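Local atomic coordinates of glucokinase (Leishmania braziliensis MHOM/BR/75/M2904, PDB entry 6EDI), a protein that probably phosphorylates D-glucose with ATP as a dimeric glucokinase of the actin-like ATPase superfamily. Residues E336-Q340 with F341-T345. Sequence-based numbering, arbitrary orientation.
Sequences ETTMQ and FLPLT
Phe341 N donates to Thr337 O at 3.0 Å, the last well-formed i to i+4 bond as helix 317-341 runs out. One residue on, Leu342 N lies 2.9 Å from Thr338 O, but the N-H points poorly and the bond is weak. Leu342 has already left the helix with positive phi (39°), which turns the chain away from the helix axis. The CA-H of Leu342 also faces Thr338 O, while Pro343 CD stands 3.2 Å from the same oxygen. Proline suits this place because, having no N-H to offer, it cannot prolong the helix, yet its ring can pack beside the last turn: Thr338 CG2 meets Pro343 CD at 4.1 Å, the two side chains crossing at about a right angle.

With CG anti to its own carbonyl carbon (chi1 -61°), Phe341 points its ring outward from the helix and a little back toward the preceding turn, where CD2 is 3.2 Å from Thr337 O and Gln340 CB lies over one face. A large flat apolar ring suits a buried place between Met206 of strand 205-210 and Leu233 of the second subunit. On another side Met339, bent at chi2, brings CE to 3.9 Å from Leu342 CD2; these flexible apolar chains run side by side, and both touch Phe384. Gln340 instead extends to the dimer interface, where its OE1 bonds NE2 of Gln340 of the second subunit, so a side chain with both donor and acceptor suits a self-pairing position. The arrangement is a helix C-terminus terminated by a positive-phi residue followed by proline, forming the short link from helix 317-341 to strand 345-348 in the mixed sheet of the actin-like fold.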
ATOM      1  N   GLU A 336      -4.434   8.645   9.182  1.00 22.92           N
ATOM      2  CA  GLU A 336      -3.921   7.272   9.167  1.00 24.98           C
ATOM      3  C   GLU A 336      -3.255   6.883   7.838  1.00 26.83           C
ATOM      4  O   GLU A 336      -2.188   6.272   7.831  1.00 23.79           O
ATOM      5  CB  GLU A 336      -5.023   6.260   9.522  1.00 27.22           C
ATOM      6  CG  GLU A 336      -5.637   6.414  10.921  1.00 24.88           C
ATOM      7  CD  GLU A 336      -4.624   6.654  12.038  1.00 27.49           C
ATOM      8  OE1 GLU A 336      -3.479   6.143  11.991  1.00 22.70           O
ATOM      9  OE2 GLU A 336      -4.988   7.359  12.999  1.00 25.11           O
ATOM     10  N   THR A 337      -3.870   7.227   6.711  1.00 23.35           N
ATOM     11  CA  THR A 337      -3.298   6.822   5.422  1.00 22.63           C
ATOM     12  C   THR A 337      -2.023   7.602   5.122  1.00 22.59           C
ATOM     13  O   THR A 337      -1.068   7.058   4.553  1.00 21.78           O
ATOM     14  CB  THR A 337      -4.321   6.942   4.260  1.00 21.83           C
ATOM     15  OG1 THR A 337      -4.705   8.313   4.075  1.00 22.68           O
ATOM     16  CG2 THR A 337      -5.563   6.103   4.569  1.00 21.94           C
ATOM     17  N   THR A 338      -2.001   8.867   5.549  1.00 20.26           N
ATOM     18  CA  THR A 338      -0.858   9.742   5.345  1.00 24.81           C
ATOM     19  C   THR A 338       0.317   9.218   6.152  1.00 23.09           C
ATOM     20  O   THR A 338       1.457   9.168   5.665  1.00 22.84           O
ATOM     21  CB  THR A 338      -1.179  11.187   5.752  1.00 24.73           C
ATOM     22  OG1 THR A 338      -2.245  11.685   4.920  1.00 24.06           O
ATOM     23  CG2 THR A 338       0.034  12.086   5.620  1.00 22.00           C
ATOM     24  N   MET A 339       0.064   8.822   7.394  1.00 21.12           N
ATOM     25  CA  MET A 339       1.142   8.205   8.158  1.00 20.66           C
ATOM     26  C   MET A 339       1.613   6.872   7.546  1.00 22.10           C
ATOM     27  O   MET A 339       2.804   6.649   7.421  1.00 25.01           O
ATOM     28  CB  MET A 339       0.734   8.020   9.629  1.00 23.88           C
ATOM     29  CG  MET A 339       1.870   7.459  10.497  1.00 26.19           C
ATOM     30  SD  MET A 339       3.267   8.580  10.632  1.00 24.77           S
ATOM     31  CE  MET A 339       4.571   7.567   9.953  1.00 26.83           C
ATOM     32  N   GLN A 340       0.706   5.980   7.156  1.00 22.20           N
ATOM     33  CA  GLN A 340       1.185   4.667   6.705  1.00 21.62           C
ATOM     34  C   GLN A 340       1.980   4.729   5.418  1.00 22.95           C
ATOM     35  O   GLN A 340       2.958   4.008   5.252  1.00 24.17           O
ATOM     36  CB  GLN A 340       0.034   3.698   6.483  1.00 21.23           C
ATOM     37  CG  GLN A 340      -0.728   3.323   7.722  1.00 31.30           C
ATOM     38  CD  GLN A 340      -1.928   2.507   7.351  1.00 30.34           C
ATOM     39  OE1 GLN A 340      -3.022   3.048   7.140  1.00 34.76           O
ATOM     40  NE2 GLN A 340      -1.727   1.200   7.206  1.00 27.03           N
ATOM     41  N   PHE A 341       1.538   5.574   4.499  1.00 19.79           N
ATOM     42  CA  PHE A 341       2.143   5.633   3.178  1.00 20.44           C
ATOM     43  C   PHE A 341       3.144   6.778   2.951  1.00 21.27           C
ATOM     44  O   PHE A 341       3.848   6.807   1.910  1.00 19.08           O
ATOM     45  CB  PHE A 341       1.011   5.743   2.147  1.00 20.77           C
ATOM     46  CG  PHE A 341       0.071   4.577   2.153  1.00 20.34           C
ATOM     47  CD1 PHE A 341       0.545   3.294   1.907  1.00 20.37           C
ATOM     48  CD2 PHE A 341      -1.300   4.765   2.366  1.00 20.84           C
ATOM     49  CE1 PHE A 341      -0.313   2.201   1.873  1.00 20.61           C
ATOM     50  CE2 PHE A 341      -2.184   3.677   2.348  1.00 22.92           C
ATOM     51  CZ  PHE A 341      -1.691   2.387   2.111  1.00 25.28           C
ATOM     52  N   LEU A 342       3.190   7.725   3.894  1.00 21.54           N
ATOM     53  CA  LEU A 342       4.004   8.962   3.763  1.00 23.61           C
ATOM     54  C   LEU A 342       3.996   9.545   2.336  1.00 19.84           C
ATOM     55  O   LEU A 342       5.038   9.686   1.690  1.00 20.42           O
ATOM     56  CB  LEU A 342       5.434   8.763   4.303  1.00 21.92           C
ATOM     57  CG  LEU A 342       5.551   8.429   5.785  1.00 23.09           C
ATOM     58  CD1 LEU A 342       7.007   8.106   6.178  1.00 31.14           C
ATOM     59  CD2 LEU A 342       5.019   9.573   6.652  1.00 25.86           C
ATOM     60  N   PRO A 343       2.796   9.904   1.837  1.00 23.19           N
ATOM     61  CA  PRO A 343       2.645  10.316   0.444  1.00 18.52           C
ATOM     62  C   PRO A 343       3.121  11.742   0.216  1.00 20.69           C
ATOM     63  O   PRO A 343       3.069  12.564   1.126  1.00 23.37           O
ATOM     64  CB  PRO A 343       1.116  10.215   0.214  1.00 22.31           C
ATOM     65  CG  PRO A 343       0.515  10.472   1.573  1.00 23.82           C
ATOM     66  CD  PRO A 343       1.503   9.832   2.544  1.00 21.08           C
ATOM     67  N   LEU A 344       3.580  12.025  -1.001  1.00 19.60           N
ATOM     68  CA  LEU A 344       3.868  13.398  -1.419  1.00 21.59           C
ATOM     69  C   LEU A 344       2.569  14.195  -1.446  1.00 23.89           C
ATOM     70  O   LEU A 344       2.507  15.355  -1.016  1.00 23.31           O
ATOM     71  CB  LEU A 344       4.499  13.394  -2.825  1.00 22.27           C
ATOM     72  CG  LEU A 344       4.966  14.719  -3.430  1.00 20.53           C
ATOM     73  CD1 LEU A 344       5.843  15.490  -2.437  1.00 26.75           C
ATOM     74  CD2 LEU A 344       5.677  14.512  -4.785  1.00 24.92           C
ATOM     75  N   THR A 345       1.527  13.556  -1.958  1.00 23.91           N
ATOM     76  CA  THR A 345       0.236  14.206  -2.084  1.00 21.67           C
ATOM     77  C   THR A 345      -0.866  13.298  -1.580  1.00 23.81           C
ATOM     78  O   THR A 345      -0.736  12.065  -1.552  1.00 24.72           O
ATOM     79  CB  THR A 345      -0.077  14.585  -3.540  1.00 24.58           C
ATOM     80  OG1 THR A 345      -0.104  13.397  -4.338  1.00 24.93           O
ATOM     81  CG2 THR A 345       0.965  15.567  -4.099  1.00 23.16           C
TER